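Local structure of GCN5-related N-acetyltransferase (Kribbella flavida, 4MY0) at residues W69-W74 against V80-I85; A196-D201 against F213-W218; A292-A297 against A350-T355; E303-I308 against T332-S337. The protein binds acetyl-coenzyme A and probably transfers its acetyl group to an amine, possibly that of an aminoglycoside, as expected of a GCN5-related N-acetyltransferase. All blocks are in the same frame, centred on the assembly; numbering follows the deposited sequence.

Interaction 1 of 4, residues W69-W74 against V80-I85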
loop_
_atom_site.group_PDB
_atom_site.type_symbol
_atom_site.label_atom_id
_atom_site.label_comp_id
_atom_site.label_asym_id
_atom_site.label_seq_id
_atom_site.Cartn_x
_atom_site.Cartn_y
_atom_site.Cartn_z
ATOM N N TRP C 69 9.550 8.328 36.405
ATOM C CA TRP C 69 8.901 9.643 36.398
ATOM C C TRP C 69 8.163 9.858 37.708
ATOM O O TRP C 69 7.460 8.950 38.182
ATOM C CB TRP C 69 7.874 9.739 35.263
ATOM C CG TRP C 69 8.448 9.914 33.896
ATOM C CD1 TRP C 69 8.636 8.943 32.955
ATOM C CD2 TRP C 69 8.876 11.142 33.299
ATOM N NE1 TRP C 69 9.172 9.490 31.816
ATOM C CE2 TRP C 69 9.326 10.840 32.001
ATOM C CE3 TRP C 69 8.926 12.468 33.740
ATOM C CZ2 TRP C 69 9.822 11.820 31.137
ATOM C CZ3 TRP C 69 9.421 13.436 32.889
ATOM C CH2 TRP C 69 9.856 13.112 31.602
ATOM N N ASP C 70 8.298 11.054 38.282
ATOM C CA ASP C 70 7.550 11.435 39.479
ATOM C C ASP C 70 6.186 12.003 39.082
ATOM O O ASP C 70 5.977 13.218 39.092
ATOM C CB ASP C 70 8.340 12.460 40.307
ATOM C CG ASP C 70 8.817 13.642 39.475
ATOM O OD1 ASP C 70 9.054 13.460 38.257
ATOM O OD2 ASP C 70 8.947 14.752 40.041
ATOM N N PHE C 71 5.260 11.124 38.714
ATOM C CA PHE C 71 3.936 11.564 38.271
ATOM C C PHE C 71 2.975 11.640 39.437
ATOM O O PHE C 71 3.295 11.207 40.541
ATOM C CB PHE C 71 3.332 10.549 37.305
ATOM C CG PHE C 71 3.947 10.540 35.934
ATOM C CD1 PHE C 71 4.252 11.722 35.275
ATOM C CD2 PHE C 71 4.179 9.329 35.288
ATOM C CE1 PHE C 71 4.798 11.698 33.989
ATOM C CE2 PHE C 71 4.722 9.289 34.005
ATOM C CZ PHE C 71 5.041 10.479 33.358
ATOM N N GLN C 72 1.786 12.179 39.174
ATOM C CA GLN C 72 0.604 11.838 39.952
ATOM C C GLN C 72 -0.358 11.238 38.940
ATOM O O GLN C 72 -0.193 11.443 37.728
ATOM C CB GLN C 72 -0.010 13.062 40.643
ATOM C CG GLN C 72 0.981 13.848 41.496
ATOM C CD GLN C 72 0.308 14.639 42.590
ATOM O OE1 GLN C 72 -0.257 14.067 43.521
ATOM N NE2 GLN C 72 0.368 15.963 42.494
ATOM N N GLN C 73 -1.342 10.477 39.410
ATOM C CA GLN C 73 -2.312 9.883 38.491
ATOM C C GLN C 73 -3.707 10.037 39.069
ATOM O O GLN C 73 -3.933 9.814 40.263
ATOM C CB GLN C 73 -1.996 8.414 38.195
ATOM C CG GLN C 73 -2.735 7.876 36.963
ATOM C CD GLN C 73 -2.466 6.408 36.713
ATOM O OE1 GLN C 73 -2.186 5.655 37.643
ATOM N NE2 GLN C 73 -2.544 5.995 35.452
ATOM N N TRP C 74 -4.639 10.457 38.226
ATOM C CA TRP C 74 -6.009 10.654 38.683
ATOM C C TRP C 74 -6.657 9.297 38.916
ATOM O O TRP C 74 -6.534 8.399 38.082
ATOM C CB TRP C 74 -6.802 11.427 37.632
ATOM C CG TRP C 74 -6.473 12.900 37.584
ATOM C CD1 TRP C 74 -5.587 13.527 36.748
ATOM C CD2 TRP C 74 -7.045 13.926 38.405
ATOM N NE1 TRP C 74 -5.579 14.880 37.003
ATOM C CE2 TRP C 74 -6.466 15.152 38.014
ATOM C CE3 TRP C 74 -7.992 13.924 39.435
ATOM C CZ2 TRP C 74 -6.797 16.365 38.622
ATOM C CZ3 TRP C 74 -8.331 15.129 40.031
ATOM C CH2 TRP C 74 -7.735 16.334 39.625
ATOM N N VAL C 80 -3.217 10.739 42.800
ATOM C CA VAL C 80 -2.460 9.750 43.556
ATOM C C VAL C 80 -1.017 9.757 43.056
ATOM O O VAL C 80 -0.787 9.632 41.849
ATOM C CB VAL C 80 -3.050 8.336 43.353
ATOM C CG1 VAL C 80 -2.384 7.325 44.292
ATOM C CG2 VAL C 80 -4.578 8.352 43.540
ATOM N N PRO C 81 -0.042 9.921 43.977
ATOM C CA PRO C 81 1.371 9.911 43.553
ATOM C C PRO C 81 1.682 8.595 42.839
ATOM O O PRO C 81 1.183 7.544 43.259
ATOM C CB PRO C 81 2.144 10.013 44.871
ATOM C CG PRO C 81 1.152 10.692 45.854
ATOM C CD PRO C 81 -0.196 10.115 45.435
HETATM N N MSE C 82 2.455 8.648 41.760
HETATM C CA MSE C 82 2.600 7.475 40.918
HETATM C C MSE C 82 3.993 7.375 40.322
HETATM O O MSE C 82 4.550 8.373 39.868
HETATM C CB MSE C 82 1.546 7.502 39.805
HETATM C CG MSE C 82 1.509 6.224 38.979
HETATM SE SE MSE C 82 2.568 6.411 37.348
HETATM C CE MSE C 82 1.137 7.186 36.282
ATOM N N ALA C 83 4.561 6.175 40.323
ATOM C CA ALA C 83 5.888 5.976 39.748
ATOM C C ALA C 83 5.765 5.499 38.304
ATOM O O ALA C 83 5.455 4.332 38.055
ATOM C CB ALA C 83 6.672 4.963 40.562
ATOM N N GLY C 84 6.023 6.380 37.348
ATOM C CA GLY C 84 5.884 5.991 35.944
ATOM C C GLY C 84 7.198 5.446 35.405
ATOM O O GLY C 84 8.167 6.190 35.274
ATOM N N ILE C 85 7.236 4.153 35.092
ATOM C CA ILE C 85 8.487 3.502 34.717
ATOM C C ILE C 85 8.740 3.690 33.220
ATOM O O ILE C 85 7.853 3.428 32.399
ATOM C CB ILE C 85 8.477 1.985 35.080
ATOM C CG1 ILE C 85 7.891 1.764 36.481
ATOM C CG2 ILE C 85 9.908 1.378 34.974
ATOM C CD1 ILE C 85 8.512 2.649 37.620
#
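Trp-69 to Gln-73 pairs antiparallel with Val-80 to Gly-84, and the hydrogen-bonded pairs Trp-69/Gly-84, Phe-71/Met-82 and Gln-73/Val-80 alternate with the non-hydrogen-bonded pairs Asp-70/Ala-83 and Gln-72/Pro-81. The short strand axes stand 131° apart, a strong twist. At one end Trp-69 N reaches Gly-84 O at 2.8 Å, while Gly-84 N returns to Trp-69 O in the carbonyl plane, on a lone pair. Mid-way, Phe-71 N to Met-82 O is weak, whereas Met-82 N makes a sound bond to Phe-71 O from above the carbonyl plane.

Selenomethionine Met-82 sits between Phe-71 and Gln-73 on one face of the sheet. A bend at chi2 brings SE to the edge of the Phe-71 ring, in plane, 5.3 Å from the centroid: a Met-aromatic contact. The further bend at chi3 sets CE between the two neighbours, 3.9 Å from Phe-71 CD2 and 3.7 Å from Gln-73 CD. The Gln-73 amide is held by Trp-75 and Gly-186. Beside Met-82, Gly-84 lets the Phe-71 ring come close to the backbone, obliquely, with CD2 3.8 Å from Gly-84 CA; a CB there would collide with CE2. Leu-188 and Ile-118 flank this face. The two segments belong to the beta hairpin of strands 61-75 and 78-90 in the N-terminal GNAT domain, whose second strand runs on to the acetyl-CoA-binding Val-88 and Val-90.

Interaction 2 of 4, residues A196-D201 against F213-W218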
loop_
_atom_site.group_PDB
_atom_site.type_symbol
_atom_site.label_atom_id
_atom_site.label_comp_id
_atom_site.label_asym_id
_atom_site.label_seq_id
_atom_site.Cartn_x
_atom_site.Cartn_y
_atom_site.Cartn_z
ATOM N N ALA C 196 5.043 23.697 31.152
ATOM C CA ALA C 196 5.609 24.907 30.569
ATOM C C ALA C 196 6.534 24.600 29.372
ATOM O O ALA C 196 6.505 25.311 28.357
ATOM C CB ALA C 196 6.348 25.723 31.643
ATOM N N GLU C 197 7.348 23.549 29.494
ATOM C CA GLU C 197 8.228 23.124 28.402
ATOM C C GLU C 197 7.400 22.768 27.176
ATOM O O GLU C 197 7.729 23.132 26.047
ATOM C CB GLU C 197 9.069 21.906 28.821
ATOM C CG GLU C 197 9.999 22.151 30.018
ATOM C CD GLU C 197 10.862 20.936 30.362
ATOM O OE1 GLU C 197 10.931 19.993 29.540
ATOM O OE2 GLU C 197 11.470 20.931 31.459
ATOM N N TRP C 198 6.312 22.056 27.433
ATOM C CA TRP C 198 5.389 21.570 26.423
ATOM C C TRP C 198 4.769 22.758 25.690
ATOM O O TRP C 198 4.706 22.766 24.463
ATOM C CB TRP C 198 4.336 20.716 27.144
ATOM C CG TRP C 198 3.250 20.070 26.337
ATOM C CD1 TRP C 198 3.390 19.317 25.201
ATOM C CD2 TRP C 198 1.847 20.059 26.657
ATOM N NE1 TRP C 198 2.156 18.873 24.778
ATOM C CE2 TRP C 198 1.194 19.306 25.657
ATOM C CE3 TRP C 198 1.079 20.627 27.686
ATOM C CZ2 TRP C 198 -0.192 19.102 25.658
ATOM C CZ3 TRP C 198 -0.301 20.425 27.686
ATOM C CH2 TRP C 198 -0.921 19.667 26.674
ATOM N N LEU C 199 4.358 23.777 26.444
ATOM C CA LEU C 199 3.708 24.953 25.866
ATOM C C LEU C 199 4.700 25.917 25.221
ATOM O O LEU C 199 4.314 26.715 24.370
ATOM C CB LEU C 199 2.890 25.699 26.924
ATOM C CG LEU C 199 1.714 24.943 27.551
ATOM C CD1 LEU C 199 1.062 25.763 28.660
ATOM C CD2 LEU C 199 0.694 24.554 26.496
ATOM N N GLU C 200 5.970 25.862 25.625
ATOM C CA GLU C 200 6.988 26.733 25.019
ATOM C C GLU C 200 7.555 26.147 23.714
ATOM O O GLU C 200 8.092 26.869 22.885
ATOM C CB GLU C 200 8.117 27.056 26.012
ATOM C CG GLU C 200 9.141 28.068 25.475
ATOM C CD GLU C 200 9.860 28.837 26.574
ATOM O OE1 GLU C 200 9.376 28.825 27.726
ATOM O OE2 GLU C 200 10.911 29.455 26.285
ATOM N N ASP C 201 7.425 24.834 23.543
ATOM C CA ASP C 201 7.833 24.163 22.313
ATOM C C ASP C 201 7.088 24.775 21.112
ATOM O O ASP C 201 5.852 24.729 21.039
ATOM C CB ASP C 201 7.548 22.661 22.448
ATOM C CG ASP C 201 8.092 21.832 21.287
ATOM O OD1 ASP C 201 8.215 22.352 20.156
ATOM O OD2 ASP C 201 8.365 20.632 21.510
ATOM N N PHE C 213 -8.997 24.726 27.101
ATOM C CA PHE C 213 -7.836 24.905 26.241
ATOM C C PHE C 213 -7.667 23.758 25.251
ATOM O O PHE C 213 -8.266 22.701 25.402
ATOM C CB PHE C 213 -6.556 25.068 27.068
ATOM C CG PHE C 213 -6.135 23.828 27.824
ATOM C CD1 PHE C 213 -6.342 23.734 29.195
ATOM C CD2 PHE C 213 -5.481 22.781 27.177
ATOM C CE1 PHE C 213 -5.933 22.608 29.902
ATOM C CE2 PHE C 213 -5.077 21.646 27.873
ATOM C CZ PHE C 213 -5.300 21.559 29.238
ATOM N N VAL C 214 -6.815 23.961 24.259
ATOM C CA VAL C 214 -6.481 22.882 23.340
ATOM C C VAL C 214 -5.011 23.021 22.974
ATOM O O VAL C 214 -4.488 24.144 22.827
ATOM C CB VAL C 214 -7.379 22.892 22.078
ATOM C CG1 VAL C 214 -7.190 24.176 21.295
ATOM C CG2 VAL C 214 -7.098 21.668 21.174
ATOM N N VAL C 215 -4.334 21.884 22.882
ATOM C CA VAL C 215 -2.958 21.853 22.410
ATOM C C VAL C 215 -2.901 20.870 21.257
ATOM O O VAL C 215 -3.329 19.723 21.389
ATOM C CB VAL C 215 -1.988 21.408 23.509
ATOM C CG1 VAL C 215 -0.544 21.475 22.997
ATOM C CG2 VAL C 215 -2.165 22.298 24.756
ATOM N N TYR C 216 -2.400 21.321 20.113
ATOM C CA TYR C 216 -2.294 20.438 18.958
ATOM C C TYR C 216 -1.035 20.718 18.143
ATOM O O TYR C 216 -0.288 21.661 18.433
ATOM C CB TYR C 216 -3.554 20.493 18.085
ATOM C CG TYR C 216 -3.812 21.815 17.393
ATOM C CD1 TYR C 216 -3.563 21.970 16.035
ATOM C CD2 TYR C 216 -4.333 22.895 18.090
ATOM C CE1 TYR C 216 -3.812 23.164 15.400
ATOM C CE2 TYR C 216 -4.583 24.099 17.461
ATOM C CZ TYR C 216 -4.321 24.230 16.119
ATOM O OH TYR C 216 -4.595 25.429 15.493
ATOM N N ASN C 217 -0.783 19.869 17.148
ATOM C CA ASN C 217 0.423 19.992 16.328
ATOM C C ASN C 217 0.261 19.244 15.010
ATOM O O ASN C 217 -0.732 18.534 14.811
ATOM C CB ASN C 217 1.648 19.463 17.087
ATOM C CG ASN C 217 1.366 18.153 17.807
ATOM O OD1 ASN C 217 1.214 17.106 17.179
ATOM N ND2 ASN C 217 1.286 18.212 19.135
ATOM N N TRP C 218 1.231 19.402 14.110
ATOM C CA TRP C 218 1.192 18.688 12.837
ATOM C C TRP C 218 1.608 17.244 13.000
ATOM O O TRP C 218 2.563 16.956 13.720
ATOM C CB TRP C 218 2.120 19.356 11.829
ATOM C CG TRP C 218 1.594 20.677 11.369
ATOM C CD1 TRP C 218 1.981 21.916 11.801
ATOM C CD2 TRP C 218 0.563 20.893 10.397
ATOM N NE1 TRP C 218 1.259 22.882 11.147
ATOM C CE2 TRP C 218 0.386 22.281 10.275
ATOM C CE3 TRP C 218 -0.208 20.042 9.599
ATOM C CZ2 TRP C 218 -0.544 22.842 9.398
ATOM C CZ3 TRP C 218 -1.130 20.595 8.731
ATOM C CH2 TRP C 218 -1.297 21.985 8.643
#
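Trp-198 lays the six-membered part of its indole over the branched end of Val-215, the two side chains coming from opposite directions. Val-215 CG1 stands 3.5 Å above the indole plane, offset toward the rim, and lies 3.6 Å from CZ2. The other methyl, CG2, comes obliquely to the far corner of the ring, 3.5 Å from Trp-198 CH2, so both branches and CB, itself 3.6 Å from CZ2, press on the same side of that end of the indole. The reach from the helix comes from the first torsion of Trp-198: with CG opposite the backbone N (chi1 -180°), the indole extends from the helix to the strand, although its CB points neither toward the strand nor away from it.

Leu-199 adds a second, lighter touch. Its CD2 meets Val-215 CG2 at 4.0 Å, the two side chains crossing at about a right angle, so that CG2 is shared between the indole and the leucine. The contact is wholly apolar. Replacing Trp-198 by an alanine would probably take the indole from both Val-215 methyls and open a gap between helix and strand.

Phe-171 of helix 168-182 touches both Leu-199 and Val-215, and Ala-206 of strand 205-209 does the same. Trp-198 also rests on Asp-226 and Glu-227 of strand 222-230; thus the end of helix 192-200 is packed on the antiparallel strands 205-209, 212-219 and 222-230, with helix 168-182 alongside.

Interaction 3 of 4, residues A292-A297 against A350-T355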
loop_
_atom_site.group_PDB
_atom_site.type_symbol
_atom_site.label_atom_id
_atom_site.label_comp_id
_atom_site.label_asym_id
_atom_site.label_seq_id
_atom_site.Cartn_x
_atom_site.Cartn_y
_atom_site.Cartn_z
ATOM N N ALA C 292 -6.381 4.833 50.336
ATOM C CA ALA C 292 -6.637 6.068 51.071
ATOM C C ALA C 292 -6.653 7.289 50.162
ATOM O O ALA C 292 -7.375 8.245 50.426
ATOM C CB ALA C 292 -5.606 6.257 52.183
ATOM N N ALA C 293 -5.860 7.262 49.092
ATOM C CA ALA C 293 -5.759 8.428 48.210
ATOM C C ALA C 293 -6.750 8.395 47.035
ATOM O O ALA C 293 -6.939 9.407 46.355
ATOM C CB ALA C 293 -4.332 8.587 47.708
ATOM N N ARG C 294 -7.375 7.237 46.798
ATOM C CA ARG C 294 -8.286 7.066 45.667
ATOM C C ARG C 294 -9.615 7.784 45.893
ATOM O O ARG C 294 -10.086 7.880 47.023
ATOM C CB ARG C 294 -8.569 5.575 45.425
ATOM C CG ARG C 294 -9.166 5.280 44.036
ATOM C CD ARG C 294 -9.553 3.823 43.883
ATOM N NE ARG C 294 -9.714 3.394 42.483
ATOM C CZ ARG C 294 -10.816 3.602 41.761
ATOM N NH1 ARG C 294 -11.844 4.250 42.299
ATOM N NH2 ARG C 294 -10.903 3.166 40.504
ATOM N N GLY C 295 -10.221 8.294 44.824
ATOM C CA GLY C 295 -11.610 8.735 44.912
ATOM C C GLY C 295 -12.480 7.511 44.692
ATOM O O GLY C 295 -12.087 6.609 43.950
ATOM N N PHE C 296 -13.630 7.446 45.352
ATOM C CA PHE C 296 -14.547 6.326 45.146
ATOM C C PHE C 296 -15.902 6.837 44.679
ATOM O O PHE C 296 -16.270 7.968 44.979
ATOM C CB PHE C 296 -14.700 5.496 46.426
ATOM C CG PHE C 296 -13.498 4.653 46.737
ATOM C CD1 PHE C 296 -13.397 3.360 46.242
ATOM C CD2 PHE C 296 -12.452 5.158 47.502
ATOM C CE1 PHE C 296 -12.279 2.584 46.504
ATOM C CE2 PHE C 296 -11.328 4.379 47.770
ATOM C CZ PHE C 296 -11.246 3.097 47.277
ATOM N N ALA C 297 -16.634 5.993 43.957
ATOM C CA ALA C 297 -17.911 6.370 43.354
ATOM C C ALA C 297 -18.911 6.962 44.350
ATOM O O ALA C 297 -19.144 6.398 45.412
ATOM C CB ALA C 297 -18.528 5.173 42.633
ATOM N N ALA C 350 -5.660 -4.651 38.840
ATOM C CA ALA C 350 -6.785 -4.597 37.905
ATOM C C ALA C 350 -8.089 -4.200 38.623
ATOM O O ALA C 350 -8.882 -3.405 38.102
ATOM C CB ALA C 350 -6.948 -5.922 37.178
ATOM N N LEU C 351 -8.309 -4.749 39.815
ATOM C CA LEU C 351 -9.478 -4.378 40.616
ATOM C C LEU C 351 -9.455 -2.881 40.951
ATOM O O LEU C 351 -10.478 -2.190 40.836
ATOM C CB LEU C 351 -9.530 -5.209 41.903
ATOM C CG LEU C 351 -10.550 -4.773 42.949
ATOM C CD1 LEU C 351 -11.941 -5.019 42.424
ATOM C CD2 LEU C 351 -10.347 -5.468 44.308
ATOM N N TYR C 352 -8.281 -2.385 41.346
ATOM C CA TYR C 352 -8.090 -0.968 41.675
ATOM C C TYR C 352 -8.415 -0.093 40.472
ATOM O O TYR C 352 -8.897 1.034 40.619
ATOM C CB TYR C 352 -6.640 -0.730 42.105
ATOM C CG TYR C 352 -6.334 0.667 42.612
ATOM C CD1 TYR C 352 -6.394 0.953 43.971
ATOM C CD2 TYR C 352 -5.953 1.691 41.741
ATOM C CE1 TYR C 352 -6.111 2.220 44.453
ATOM C CE2 TYR C 352 -5.649 2.971 42.216
ATOM C CZ TYR C 352 -5.732 3.217 43.579
ATOM O OH TYR C 352 -5.449 4.465 44.089
ATOM N N ALA C 353 -8.146 -0.621 39.283
ATOM C CA ALA C 353 -8.377 0.120 38.049
ATOM C C ALA C 353 -9.826 0.042 37.566
ATOM O O ALA C 353 -10.163 0.646 36.550
ATOM C CB ALA C 353 -7.436 -0.381 36.946
ATOM N N GLY C 354 -10.667 -0.722 38.265
ATOM C CA GLY C 354 -12.065 -0.870 37.883
ATOM C C GLY C 354 -12.391 -2.006 36.912
ATOM O O GLY C 354 -13.486 -2.062 36.359
ATOM N N THR C 355 -11.460 -2.927 36.694
ATOM C CA THR C 355 -11.760 -4.095 35.863
ATOM C C THR C 355 -12.854 -4.935 36.549
ATOM O O THR C 355 -12.769 -5.206 37.744
ATOM C CB THR C 355 -10.483 -4.931 35.627
ATOM O OG1 THR C 355 -9.448 -4.073 35.126
ATOM C CG2 THR C 355 -10.720 -6.072 34.630
#
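The Tyr-352 ring carries the side chain of Arg-294 on one face: NE lies 4.0 Å above its plane, over the centre, and CD makes a CH-pi contact, 4.1 Å from the centroid. The guanidinium does not stack; its plane stands 84° from the ring, and any cation-pi attraction is long and weak. On another side the arginine CD lies over the rim of one face of Phe-296, so the same methylene is held between two aromatic rings. At the edge of the guanidinium, near its plane, sits the carbonyl of Tyr-352.

That oxygen is gripped twice. NH2 donates to Tyr-352 O at 2.9 Å, tilted 20° from the carbonyl plane, and NE adds a weak bond of 3.1 Å to the same atom. The chain of Arg-294 runs extended from CG to NE, with CG turned opposite the backbone N (chi1 -163°), and this carries the guanidinium out above the ring, where it reaches the tyrosine's own carbonyl. This carbonyl belongs to the last turn of helix 345-352, where Gly-354, at positive phi, closes a Schellman motif. In the sterol carrier protein-like domain the arginine thereby ties the segment leaving helix 287-293 to the C-terminal end of helix 345-352.

A weak bond from NH1 to Gly-295 O steadies the third nitrogen. The phenol passes the arginine in the opposite direction, its OH 3.6 Å from Arg-294 CB and hydrogen-bonded to Ala-290 O. Trp-75 of strand 61-75 meets the Tyr-352 ring edge-to-face and also touches Arg-294.

Interaction 4 of 4, residues E303-I308 against T332-S337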
loop_
_atom_site.group_PDB
_atom_site.type_symbol
_atom_site.label_atom_id
_atom_site.label_comp_id
_atom_site.label_asym_id
_atom_site.label_seq_id
_atom_site.Cartn_x
_atom_site.Cartn_y
_atom_site.Cartn_z
ATOM N N GLU C 303 -18.320 -2.868 52.552
ATOM C CA GLU C 303 -17.499 -3.434 53.616
ATOM C C GLU C 303 -17.176 -4.855 53.184
ATOM O O GLU C 303 -18.057 -5.715 53.178
ATOM C CB GLU C 303 -18.265 -3.469 54.936
ATOM C CG GLU C 303 -18.854 -2.130 55.367
ATOM C CD GLU C 303 -17.813 -1.156 55.894
ATOM O OE1 GLU C 303 -18.150 0.033 56.079
ATOM O OE2 GLU C 303 -16.661 -1.574 56.135
ATOM N N VAL C 304 -15.923 -5.101 52.813
ATOM C CA VAL C 304 -15.531 -6.359 52.190
ATOM C C VAL C 304 -14.108 -6.704 52.583
ATOM O O VAL C 304 -13.237 -5.832 52.569
ATOM C CB VAL C 304 -15.539 -6.240 50.639
ATOM C CG1 VAL C 304 -15.029 -7.514 50.004
ATOM C CG2 VAL C 304 -16.927 -5.924 50.120
ATOM N N ASP C 305 -13.859 -7.967 52.906
ATOM C CA ASP C 305 -12.481 -8.411 53.132
ATOM C C ASP C 305 -11.769 -8.797 51.828
ATOM O O ASP C 305 -12.395 -9.284 50.882
ATOM C CB ASP C 305 -12.439 -9.568 54.141
ATOM C CG ASP C 305 -12.449 -9.088 55.599
ATOM O OD1 ASP C 305 -12.785 -7.905 55.850
ATOM O OD2 ASP C 305 -12.124 -9.900 56.499
ATOM N N LEU C 306 -10.459 -8.556 51.785
ATOM C CA LEU C 306 -9.614 -8.971 50.672
ATOM C C LEU C 306 -8.429 -9.737 51.238
ATOM O O LEU C 306 -7.819 -9.301 52.222
ATOM C CB LEU C 306 -9.080 -7.752 49.923
ATOM C CG LEU C 306 -10.113 -6.774 49.388
ATOM C CD1 LEU C 306 -9.421 -5.625 48.674
ATOM C CD2 LEU C 306 -11.083 -7.500 48.453
ATOM N N LEU C 307 -8.101 -10.869 50.626
ATOM C CA LEU C 307 -6.888 -11.593 50.983
ATOM C C LEU C 307 -5.858 -11.349 49.884
ATOM O O LEU C 307 -6.032 -11.792 48.751
ATOM C CB LEU C 307 -7.155 -13.092 51.163
ATOM C CG LEU C 307 -5.919 -13.921 51.518
ATOM C CD1 LEU C 307 -5.273 -13.396 52.807
ATOM C CD2 LEU C 307 -6.256 -15.393 51.642
ATOM N N ILE C 308 -4.803 -10.612 50.216
ATOM C CA ILE C 308 -3.792 -10.244 49.228
ATOM C C ILE C 308 -2.563 -11.140 49.338
ATOM O O ILE C 308 -1.947 -11.247 50.403
ATOM C CB ILE C 308 -3.355 -8.768 49.397
ATOM C CG1 ILE C 308 -4.526 -7.815 49.131
ATOM C CG2 ILE C 308 -2.173 -8.442 48.479
ATOM C CD1 ILE C 308 -4.209 -6.342 49.476
ATOM N N THR C 332 -7.804 -1.692 56.157
ATOM C CA THR C 332 -7.232 -2.010 57.468
ATOM C C THR C 332 -7.066 -3.524 57.650
ATOM O O THR C 332 -7.799 -4.301 57.034
ATOM C CB THR C 332 -8.120 -1.475 58.616
ATOM O OG1 THR C 332 -9.455 -1.964 58.450
ATOM C CG2 THR C 332 -8.137 0.053 58.631
ATOM N N PRO C 333 -6.116 -3.947 58.508
ATOM C CA PRO C 333 -5.905 -5.381 58.756
ATOM C C PRO C 333 -7.143 -6.076 59.307
ATOM O O PRO C 333 -7.868 -5.475 60.105
ATOM C CB PRO C 333 -4.809 -5.384 59.827
ATOM C CG PRO C 333 -4.062 -4.109 59.601
ATOM C CD PRO C 333 -5.130 -3.120 59.230
ATOM N N SER C 334 -7.370 -7.325 58.902
ATOM C CA SER C 334 -8.513 -8.104 59.394
ATOM C C SER C 334 -8.048 -9.380 60.091
ATOM O O SER C 334 -7.130 -10.042 59.611
ATOM C CB SER C 334 -9.453 -8.473 58.236
ATOM O OG SER C 334 -10.536 -9.283 58.681
ATOM N N ASP C 335 -8.687 -9.741 61.203
ATOM C CA ASP C 335 -8.337 -10.987 61.882
ATOM C C ASP C 335 -9.334 -12.109 61.574
ATOM O O ASP C 335 -9.335 -13.157 62.233
ATOM C CB ASP C 335 -8.175 -10.775 63.392
ATOM C CG ASP C 335 -9.360 -10.065 64.021
ATOM O OD1 ASP C 335 -10.444 -10.043 63.398
ATOM O OD2 ASP C 335 -9.209 -9.538 65.151
ATOM N N ARG C 336 -10.169 -11.884 60.560
ATOM C CA ARG C 336 -11.162 -12.869 60.143
ATOM C C ARG C 336 -10.491 -13.979 59.325
ATOM O O ARG C 336 -9.360 -13.805 58.859
ATOM C CB ARG C 336 -12.307 -12.188 59.370
ATOM C CG ARG C 336 -13.166 -11.249 60.253
ATOM C CD ARG C 336 -14.313 -10.570 59.486
ATOM N NE ARG C 336 -13.871 -9.395 58.738
ATOM C CZ ARG C 336 -13.760 -8.171 59.254
ATOM N NH1 ARG C 336 -13.341 -7.162 58.500
ATOM N NH2 ARG C 336 -14.062 -7.951 60.526
ATOM N N SER C 337 -11.160 -15.125 59.179
ATOM C CA SER C 337 -10.548 -16.273 58.499
ATOM C C SER C 337 -11.515 -17.099 57.643
ATOM O O SER C 337 -11.130 -18.135 57.103
ATOM C CB SER C 337 -9.839 -17.180 59.509
ATOM O OG SER C 337 -10.741 -17.653 60.496
#
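Asp-305 OD2 is gripped by Ser-334 OG at 2.8 Å and by Arg-336 NE at 2.9 Å, the two donors approaching from opposite faces of the carboxylate plane. The hydroxyl comes on the syn side, 33° out of that plane, whereas NE sits above it. The other oxygen takes the straighter bond: Arg-336 NH1 reaches the syn lone pair of OD1 at 2.8 Å, and OD1 lies in the guanidinium plane, with an angle of 170° at the hydrogen. The arginine thus clasps the carboxylate side-on, NE and NH1 each taking one oxygen, with the two planes 35° apart. A bend at chi3 folds the guanidinium back, over Ser-334 OG, to meet Asp-305.

Arg-319 makes a further salt bridge to OD2 and His-321 bonds to OD1, so the aspartate probably stays ionised between two arginines. An asparagine in place of Asp-305 would probably leave Arg-336 and Arg-319 without their countercharge and weaken the hold on the segment 334-336.

Ser-334 OG also accepts from Arg-336 N at 3.2 Å, which closes an ST turn. This surface cluster fastens the turn following strand 328-333 to strand 302-309, across the intervening strand 318-325 of the sterol carrier protein-like domain.

In the fold
Interactions 1 and 3 touch directly: Val-80 CG2 of the N-terminal GNAT hairpin lies 3.8 Å from Ala-293 O and 4.0 Å from Tyr-352 OH, so the first acetyltransferase domain packs on the sterol carrier protein-like domain there. Interaction 4 belongs to that same C-terminal domain, its centre about 17 Å from that of interaction 3, and helix 287-293 leads on to strand 302-309. Interaction 2 lies in the second GNAT range, about 21 Å from interaction 1 and 47 Å from interaction 4 between centres. Interaction 1 is nearest to a cofactor site: the side-chain position of Gly-84 is about 12 Å from the bound coenzyme A derivative, while the others lie away from the annotated sites.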